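Alpha-L-rhamnosidase (Streptomyces avermitilis, PDB 3W5M) hydrolyses terminal non-reducing alpha-L-rhamnose residues from rhamnosides such as citrus flavonoids and gum arabic. Local coordinates at residues A[849-862]-A[916-929]. Sequence-based numbering, arbitrary orientation.
Sequences TGFLGTPRLLPVLT and HYAYGSVGEWMYAN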
ATOM      1  N   THR A 849     -20.913  -7.011 -15.003  1.00 26.37           N
ATOM      2  CA  THR A 849     -20.746  -6.939 -13.546  1.00 25.53           C
ATOM      3  C   THR A 849     -19.751  -5.854 -13.107  1.00 24.11           C
ATOM      4  O   THR A 849     -18.764  -5.615 -13.814  1.00 26.31           O
ATOM      5  CB  THR A 849     -20.237  -8.297 -13.017  1.00 24.32           C
ATOM      6  OG1 THR A 849     -19.130  -8.739 -13.815  1.00 28.17           O
ATOM      7  CG2 THR A 849     -21.341  -9.344 -13.165  1.00 25.38           C
ATOM      8  N   GLY A 850     -19.991  -5.274 -11.935  1.00 25.48           N
ATOM      9  CA  GLY A 850     -19.030  -4.368 -11.242  1.00 24.78           C
ATOM     10  C   GLY A 850     -18.099  -5.073 -10.239  1.00 25.41           C
ATOM     11  O   GLY A 850     -17.811  -6.262 -10.385  1.00 26.10           O
ATOM     12  N   PHE A 851     -17.645  -4.328  -9.221  1.00 26.36           N
ATOM     13  CA  PHE A 851     -16.675  -4.830  -8.234  1.00 25.40           C
ATOM     14  C   PHE A 851     -17.073  -6.086  -7.495  1.00 24.53           C
ATOM     15  O   PHE A 851     -16.233  -6.957  -7.287  1.00 22.40           O
ATOM     16  CB  PHE A 851     -16.328  -3.747  -7.193  1.00 26.17           C
ATOM     17  CG  PHE A 851     -15.248  -2.796  -7.659  1.00 26.79           C
ATOM     18  CD1 PHE A 851     -15.074  -2.516  -9.018  1.00 28.28           C
ATOM     19  CD2 PHE A 851     -14.407  -2.193  -6.745  1.00 28.25           C
ATOM     20  CE1 PHE A 851     -14.076  -1.649  -9.462  1.00 29.07           C
ATOM     21  CE2 PHE A 851     -13.406  -1.315  -7.171  1.00 28.33           C
ATOM     22  CZ  PHE A 851     -13.246  -1.039  -8.533  1.00 29.42           C
ATOM     23  N   LEU A 852     -18.344  -6.173  -7.115  1.00 25.42           N
ATOM     24  CA  LEU A 852     -18.829  -7.263  -6.264  1.00 26.85           C
ATOM     25  C   LEU A 852     -19.242  -8.511  -7.048  1.00 28.85           C
ATOM     26  O   LEU A 852     -19.011  -9.640  -6.596  1.00 28.28           O
ATOM     27  CB  LEU A 852     -19.982  -6.776  -5.408  1.00 26.52           C
ATOM     28  CG  LEU A 852     -19.705  -5.731  -4.343  1.00 27.93           C
ATOM     29  CD1 LEU A 852     -21.015  -5.470  -3.613  1.00 28.25           C
ATOM     30  CD2 LEU A 852     -18.627  -6.226  -3.387  1.00 25.99           C
ATOM     31  N   GLY A 853     -19.842  -8.295  -8.216  1.00 26.29           N
ATOM     32  CA  GLY A 853     -20.175  -9.382  -9.137  1.00 27.16           C
ATOM     33  C   GLY A 853     -19.025 -10.032  -9.863  1.00 27.60           C
ATOM     34  O   GLY A 853     -19.020 -11.247 -10.034  1.00 27.77           O
ATOM     35  N   THR A 854     -18.037  -9.247 -10.305  1.00 23.42           N
ATOM     36  CA  THR A 854     -16.957  -9.787 -11.141  1.00 26.19           C
ATOM     37  C   THR A 854     -16.144 -10.961 -10.559  1.00 25.34           C
ATOM     38  O   THR A 854     -15.880 -11.909 -11.276  1.00 27.25           O
ATOM     39  CB  THR A 854     -16.020  -8.668 -11.663  1.00 26.02           C
ATOM     40  OG1 THR A 854     -16.798  -7.776 -12.473  1.00 28.52           O
ATOM     41  CG2 THR A 854     -14.844  -9.229 -12.508  1.00 27.49           C
ATOM     42  N   PRO A 855     -15.734 -10.887  -9.269  1.00 26.82           N
ATOM     43  CA  PRO A 855     -14.894 -11.967  -8.738  1.00 27.08           C
ATOM     44  C   PRO A 855     -15.611 -13.311  -8.682  1.00 27.39           C
ATOM     45  O   PRO A 855     -14.957 -14.348  -8.710  1.00 27.94           O
ATOM     46  CB  PRO A 855     -14.561 -11.484  -7.316  1.00 27.45           C
ATOM     47  CG  PRO A 855     -15.651 -10.574  -6.947  1.00 27.26           C
ATOM     48  CD  PRO A 855     -16.062  -9.897  -8.229  1.00 28.09           C
ATOM     49  N   ARG A 856     -16.945 -13.277  -8.620  1.00 27.91           N
ATOM     50  CA  ARG A 856     -17.749 -14.503  -8.489  1.00 27.77           C
ATOM     51  C   ARG A 856     -18.352 -14.987  -9.816  1.00 28.79           C
ATOM     52  O   ARG A 856     -18.943 -16.067  -9.880  1.00 25.98           O
ATOM     53  CB  ARG A 856     -18.851 -14.291  -7.419  1.00 29.96           C
ATOM     54  CG  ARG A 856     -18.317 -13.897  -6.036  1.00 31.35           C
ATOM     55  CD  ARG A 856     -19.398 -13.492  -5.035  1.00 33.04           C
ATOM     56  NE  ARG A 856     -18.832 -13.205  -3.705  1.00 35.75           N
ATOM     57  CZ  ARG A 856     -18.662 -14.104  -2.730  1.00 36.54           C
ATOM     58  NH1 ARG A 856     -19.028 -15.370  -2.897  1.00 35.32           N
ATOM     59  NH2 ARG A 856     -18.117 -13.734  -1.573  1.00 38.07           N
ATOM     60  N   LEU A 857     -18.188 -14.210 -10.884  1.00 27.24           N
ATOM     61  CA  LEU A 857     -18.889 -14.508 -12.156  1.00 27.40           C
ATOM     62  C   LEU A 857     -18.400 -15.782 -12.860  1.00 26.91           C
ATOM     63  O   LEU A 857     -19.186 -16.691 -13.158  1.00 27.06           O
ATOM     64  CB  LEU A 857     -18.812 -13.284 -13.108  1.00 28.45           C
ATOM     65  CG  LEU A 857     -19.292 -13.388 -14.574  1.00 29.89           C
ATOM     66  CD1 LEU A 857     -20.807 -13.511 -14.642  1.00 29.78           C
ATOM     67  CD2 LEU A 857     -18.828 -12.173 -15.371  1.00 30.09           C
ATOM     68  N   LEU A 858     -17.107 -15.867 -13.146  1.00 24.39           N
ATOM     69  CA  LEU A 858     -16.607 -17.039 -13.840  1.00 25.22           C
ATOM     70  C   LEU A 858     -16.744 -18.296 -12.963  1.00 27.06           C
ATOM     71  O   LEU A 858     -17.119 -19.368 -13.479  1.00 27.12           O
ATOM     72  CB  LEU A 858     -15.184 -16.855 -14.409  1.00 26.99           C
ATOM     73  CG  LEU A 858     -14.902 -15.803 -15.507  1.00 28.12           C
ATOM     74  CD1 LEU A 858     -13.596 -16.086 -16.229  1.00 28.74           C
ATOM     75  CD2 LEU A 858     -16.035 -15.707 -16.532  1.00 29.69           C
ATOM     76  N   PRO A 859     -16.462 -18.186 -11.640  1.00 27.96           N
ATOM     77  CA  PRO A 859     -16.712 -19.354 -10.755  1.00 27.30           C
ATOM     78  C   PRO A 859     -18.185 -19.866 -10.753  1.00 30.39           C
ATOM     79  O   PRO A 859     -18.415 -21.078 -10.870  1.00 30.17           O
ATOM     80  CB  PRO A 859     -16.314 -18.828  -9.369  1.00 28.86           C
ATOM     81  CG  PRO A 859     -15.244 -17.831  -9.675  1.00 29.09           C
ATOM     82  CD  PRO A 859     -15.761 -17.109 -10.910  1.00 27.97           C
ATOM     83  N   VAL A 860     -19.151 -18.961 -10.638  1.00 29.93           N
ATOM     84  CA  VAL A 860     -20.582 -19.326 -10.704  1.00 31.04           C
ATOM     85  C   VAL A 860     -20.934 -19.988 -12.041  1.00 32.29           C
ATOM     86  O   VAL A 860     -21.621 -21.023 -12.073  1.00 32.92           O
ATOM     87  CB  VAL A 860     -21.472 -18.116 -10.415  1.00 29.74           C
ATOM     88  CG1 VAL A 860     -22.880 -18.307 -10.948  1.00 28.87           C
ATOM     89  CG2 VAL A 860     -21.502 -17.834  -8.923  1.00 30.54           C
ATOM     90  N   LEU A 861     -20.443 -19.412 -13.137  1.00 31.93           N
ATOM     91  CA  LEU A 861     -20.631 -19.996 -14.466  1.00 32.19           C
ATOM     92  C   LEU A 861     -20.100 -21.438 -14.525  1.00 32.04           C
ATOM     93  O   LEU A 861     -20.762 -22.314 -15.058  1.00 30.02           O
ATOM     94  CB  LEU A 861     -20.007 -19.118 -15.569  1.00 30.70           C
ATOM     95  CG  LEU A 861     -20.728 -17.820 -15.936  1.00 31.50           C
ATOM     96  CD1 LEU A 861     -19.857 -17.008 -16.888  1.00 31.13           C
ATOM     97  CD2 LEU A 861     -22.080 -18.107 -16.587  1.00 31.64           C
ATOM     98  N   THR A 862     -18.924 -21.677 -13.951  1.00 29.42           N
ATOM     99  CA  THR A 862     -18.341 -23.007 -13.931  1.00 31.56           C
ATOM    100  C   THR A 862     -19.115 -23.943 -13.002  1.00 31.77           C
ATOM    101  O   THR A 862     -19.296 -25.123 -13.328  1.00 32.84           O
ATOM    102  CB  THR A 862     -16.855 -22.989 -13.515  1.00 30.22           C
ATOM    103  OG1 THR A 862     -16.042 -22.636 -14.642  1.00 33.44           O
ATOM    104  CG2 THR A 862     -16.406 -24.377 -13.037  1.00 29.75           C
ATOM    105  N   HIS A 916      -6.074  -0.405 -10.225  1.00 21.65           N
ATOM    106  CA  HIS A 916      -6.872  -0.970  -9.125  1.00 23.13           C
ATOM    107  C   HIS A 916      -6.874  -2.482  -9.308  1.00 23.67           C
ATOM    108  O   HIS A 916      -7.122  -2.955 -10.419  1.00 25.95           O
ATOM    109  CB  HIS A 916      -8.330  -0.544  -9.251  1.00 24.31           C
ATOM    110  CG  HIS A 916      -8.689   0.703  -8.505  1.00 23.55           C
ATOM    111  ND1 HIS A 916      -8.202   1.947  -8.861  1.00 24.86           N
ATOM    112  CD2 HIS A 916      -9.552   0.913  -7.482  1.00 25.16           C
ATOM    113  CE1 HIS A 916      -8.717   2.864  -8.064  1.00 23.68           C
ATOM    114  NE2 HIS A 916      -9.540   2.267  -7.219  1.00 24.50           N
ATOM    115  N   TYR A 917      -6.625  -3.265  -8.256  1.00 23.92           N
ATOM    116  CA  TYR A 917      -6.577  -4.702  -8.465  1.00 24.12           C
ATOM    117  C   TYR A 917      -7.946  -5.410  -8.581  1.00 25.55           C
ATOM    118  O   TYR A 917      -7.981  -6.582  -8.952  1.00 26.99           O
ATOM    119  CB  TYR A 917      -5.692  -5.444  -7.432  1.00 24.30           C
ATOM    120  CG  TYR A 917      -5.871  -5.072  -5.980  1.00 25.46           C
ATOM    121  CD1 TYR A 917      -7.125  -5.105  -5.350  1.00 23.68           C
ATOM    122  CD2 TYR A 917      -4.771  -4.737  -5.221  1.00 27.11           C
ATOM    123  CE1 TYR A 917      -7.267  -4.765  -4.009  1.00 24.96           C
ATOM    124  CE2 TYR A 917      -4.892  -4.407  -3.888  1.00 27.08           C
ATOM    125  CZ  TYR A 917      -6.133  -4.424  -3.282  1.00 26.26           C
ATOM    126  OH  TYR A 917      -6.217  -4.085  -1.960  1.00 25.04           O
ATOM    127  N   ALA A 918      -9.042  -4.704  -8.304  1.00 24.84           N
ATOM    128  CA  ALA A 918     -10.366  -5.356  -8.143  1.00 26.30           C
ATOM    129  C   ALA A 918     -10.738  -6.307  -9.291  1.00 28.06           C
ATOM    130  O   ALA A 918     -11.134  -7.464  -9.049  1.00 25.28           O
ATOM    131  CB  ALA A 918     -11.468  -4.321  -7.924  1.00 27.45           C
ATOM    132  N   TYR A 919     -10.618  -5.840 -10.539  1.00 26.72           N
ATOM    133  CA  TYR A 919     -10.950  -6.700 -11.686  1.00 27.01           C
ATOM    134  C   TYR A 919      -9.916  -7.782 -11.997  1.00 28.02           C
ATOM    135  O   TYR A 919     -10.164  -8.656 -12.827  1.00 30.40           O
ATOM    136  CB  TYR A 919     -11.303  -5.859 -12.935  1.00 27.91           C
ATOM    137  CG  TYR A 919     -12.569  -5.034 -12.737  1.00 28.47           C
ATOM    138  CD1 TYR A 919     -13.701  -5.595 -12.136  1.00 30.46           C
ATOM    139  CD2 TYR A 919     -12.642  -3.700 -13.149  1.00 30.28           C
ATOM    140  CE1 TYR A 919     -14.856  -4.856 -11.937  1.00 31.12           C
ATOM    141  CE2 TYR A 919     -13.793  -2.956 -12.958  1.00 31.93           C
ATOM    142  CZ  TYR A 919     -14.899  -3.543 -12.355  1.00 33.53           C
ATOM    143  OH  TYR A 919     -16.042  -2.809 -12.169  1.00 35.24           O
ATOM    144  N   GLY A 920      -8.757  -7.722 -11.342  1.00 25.28           N
ATOM    145  CA  GLY A 920      -7.800  -8.833 -11.350  1.00 25.82           C
ATOM    146  C   GLY A 920      -8.276 -10.057 -10.567  1.00 25.31           C
ATOM    147  O   GLY A 920      -7.597 -11.085 -10.555  1.00 25.77           O
ATOM    148  N   SER A 921      -9.450  -9.954  -9.943  1.00 25.51           N
ATOM    149  CA  SER A 921     -10.070 -11.092  -9.219  1.00 25.80           C
ATOM    150  C   SER A 921     -10.441 -12.281 -10.103  1.00 26.87           C
ATOM    151  O   SER A 921     -10.743 -13.367  -9.597  1.00 26.40           O
ATOM    152  CB  SER A 921     -11.269 -10.643  -8.381  1.00 26.94           C
ATOM    153  OG  SER A 921     -12.284  -9.999  -9.155  1.00 28.71           O
ATOM    154  N   VAL A 922     -10.392 -12.082 -11.421  1.00 23.55           N
ATOM    155  CA  VAL A 922     -10.513 -13.166 -12.401  1.00 24.41           C
ATOM    156  C   VAL A 922      -9.370 -14.178 -12.278  1.00 24.44           C
ATOM    157  O   VAL A 922      -9.500 -15.358 -12.664  1.00 24.07           O
ATOM    158  CB  VAL A 922     -10.578 -12.589 -13.849  1.00 24.95           C
ATOM    159  CG1 VAL A 922      -9.248 -11.963 -14.258  1.00 25.83           C
ATOM    160  CG2 VAL A 922     -10.963 -13.664 -14.848  1.00 26.47           C
ATOM    161  N   GLY A 923      -8.252 -13.727 -11.702  1.00 25.13           N
ATOM    162  CA  GLY A 923      -7.071 -14.554 -11.513  1.00 23.65           C
ATOM    163  C   GLY A 923      -7.399 -15.878 -10.856  1.00 22.66           C
ATOM    164  O   GLY A 923      -6.949 -16.906 -11.313  1.00 22.27           O
ATOM    165  N   GLU A 924      -8.167 -15.848  -9.775  1.00 23.52           N
ATOM    166  CA  GLU A 924      -8.420 -17.075  -9.011  1.00 25.83           C
ATOM    167  C   GLU A 924      -9.152 -18.115  -9.847  1.00 27.36           C
ATOM    168  O   GLU A 924      -8.924 -19.290  -9.663  1.00 24.09           O
ATOM    169  CB  GLU A 924      -9.204 -16.810  -7.730  1.00 26.87           C
ATOM    170  CG  GLU A 924     -10.619 -16.300  -7.926  1.00 34.70           C
ATOM    171  CD  GLU A 924     -11.403 -16.237  -6.634  1.00 38.12           C
ATOM    172  OE1 GLU A 924     -11.577 -17.308  -5.998  1.00 43.53           O
ATOM    173  OE2 GLU A 924     -11.853 -15.126  -6.251  1.00 37.35           O
ATOM    174  N   TRP A 925     -10.017 -17.670 -10.761  1.00 26.95           N
ATOM    175  CA  TRP A 925     -10.689 -18.605 -11.673  1.00 26.46           C
ATOM    176  C   TRP A 925      -9.691 -19.281 -12.614  1.00 27.19           C
ATOM    177  O   TRP A 925      -9.746 -20.487 -12.836  1.00 25.41           O
ATOM    178  CB  TRP A 925     -11.828 -17.928 -12.442  1.00 26.76           C
ATOM    179  CG  TRP A 925     -12.582 -18.920 -13.317  1.00 27.57           C
ATOM    180  CD1 TRP A 925     -13.723 -19.626 -12.976  1.00 27.16           C
ATOM    181  CD2 TRP A 925     -12.230 -19.339 -14.653  1.00 27.88           C
ATOM    182  NE1 TRP A 925     -14.100 -20.446 -14.037  1.00 26.18           N
ATOM    183  CE2 TRP A 925     -13.202 -20.292 -15.066  1.00 29.81           C
ATOM    184  CE3 TRP A 925     -11.198 -18.991 -15.549  1.00 28.47           C
ATOM    185  CZ2 TRP A 925     -13.168 -20.902 -16.330  1.00 30.83           C
ATOM    186  CZ3 TRP A 925     -11.164 -19.601 -16.807  1.00 29.50           C
ATOM    187  CH2 TRP A 925     -12.146 -20.544 -17.184  1.00 32.67           C
ATOM    188  N   MET A 926      -8.740 -18.516 -13.145  1.00 25.49           N
ATOM    189  CA  MET A 926      -7.733 -19.095 -13.979  1.00 25.50           C
ATOM    190  C   MET A 926      -6.878 -20.114 -13.222  1.00 25.83           C
ATOM    191  O   MET A 926      -6.528 -21.160 -13.773  1.00 24.98           O
ATOM    192  CB  MET A 926      -6.831 -17.998 -14.571  1.00 26.81           C
ATOM    193  CG  MET A 926      -7.535 -17.015 -15.482  1.00 26.83           C
ATOM    194  SD  MET A 926      -6.405 -16.293 -16.704  1.00 32.50           S
ATOM    195  CE  MET A 926      -5.322 -15.405 -15.577  1.00 28.26           C
ATOM    196  N   TYR A 927      -6.515 -19.805 -11.976  1.00 24.89           N
ATOM    197  CA  TYR A 927      -5.556 -20.635 -11.268  1.00 22.78           C
ATOM    198  C   TYR A 927      -6.243 -21.934 -10.874  1.00 23.90           C
ATOM    199  O   TYR A 927      -5.646 -22.995 -11.001  1.00 23.59           O
ATOM    200  CB  TYR A 927      -4.938 -19.889 -10.052  1.00 23.00           C
ATOM    201  CG  TYR A 927      -4.377 -18.530 -10.426  1.00 23.13           C
ATOM    202  CD1 TYR A 927      -3.793 -18.308 -11.685  1.00 23.12           C
ATOM    203  CD2 TYR A 927      -4.460 -17.456  -9.551  1.00 24.24           C
ATOM    204  CE1 TYR A 927      -3.297 -17.056 -12.041  1.00 23.70           C
ATOM    205  CE2 TYR A 927      -3.982 -16.195  -9.913  1.00 23.12           C
ATOM    206  CZ  TYR A 927      -3.383 -16.012 -11.149  1.00 25.34           C
ATOM    207  OH  TYR A 927      -2.902 -14.753 -11.486  1.00 25.73           O
ATOM    208  N   ALA A 928      -7.518 -21.828 -10.491  1.00 24.11           N
ATOM    209  CA  ALA A 928      -8.318 -22.985 -10.064  1.00 26.40           C
ATOM    210  C   ALA A 928      -8.748 -23.883 -11.229  1.00 26.81           C
ATOM    211  O   ALA A 928      -8.801 -25.098 -11.076  1.00 27.61           O
ATOM    212  CB  ALA A 928      -9.522 -22.539  -9.245  1.00 24.93           C
ATOM    213  N   ASN A 929      -8.980 -23.291 -12.402  1.00 28.13           N
ATOM    214  CA  ASN A 929      -9.620 -24.011 -13.530  1.00 28.63           C
ATOM    215  C   ASN A 929      -8.767 -24.244 -14.763  1.00 30.28           C
ATOM    216  O   ASN A 929      -8.904 -25.278 -15.432  1.00 31.97           O
ATOM    217  CB  ASN A 929     -10.900 -23.306 -13.916  1.00 28.95           C
ATOM    218  CG  ASN A 929     -11.873 -23.211 -12.767  1.00 29.69           C
ATOM    219  OD1 ASN A 929     -12.093 -22.138 -12.214  1.00 31.69           O
ATOM    220  ND2 ASN A 929     -12.457 -24.337 -12.387  1.00 31.49           N
TER
HETATM  221  O   HOH W   1     -12.747 -15.037 -10.624  1.00 24.68           O
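This is a buried, largely apolar helix-helix contact within the catalytic domain, with an aromatic pair, Phe-851 and Tyr-919, at one end and Trp-925 against Leu-858 further along. Helices 854-862 and 923-929 run roughly parallel (31° between short axes 9.0 Å apart). Ahead of them, the edge of Phe-851 meets the face of Tyr-919, which sits in a 3-10 turn, in a T-shaped stack, centroids 5.1 Å apart. Ala-918 CB sits over the centre of the Phe-851 ring at 3.7 Å from its centroid, a CH-pi contact that suits a small methyl. The compact ring of Pro-855, near the start of its helix, where a missing N-H costs little, lets the backbones come close (CA of Pro-855 to CA of Ser-921, 4.9 Å), with its CB 3.3 Å from Ser-921 OG. That buried hydroxyl, lying between backbone N and carbonyl carbon (chi1 58°), is satisfied within its own segment: it donates a hydrogen bond to Ala-918 O, which also accepts from Ser-921 N. One water bridges the carbonyls of Pro-855 and Ser-921. Trp-925 swings its indole anti to the backbone N (chi1 -176°), so that Leu-858 CB lies over one face of the five-membered ring in a CH-pi contact, 3.5 Å from its centroid. Its NE1 donates, in the ring plane, to Thr-862 OG1 at 3.0 Å. A phenylalanine in place of Trp-925 would probably leave Thr-862 OG1 without this donor, although Thr-867 also bonds to that hydroxyl. Helices packed side by side, with His-916 on the loop ahead of the second at the rhamnose site, beside Glu-895, the probable proton acceptor, are consistent with the (alpha/alpha)6-barrel of this family 78 enzyme.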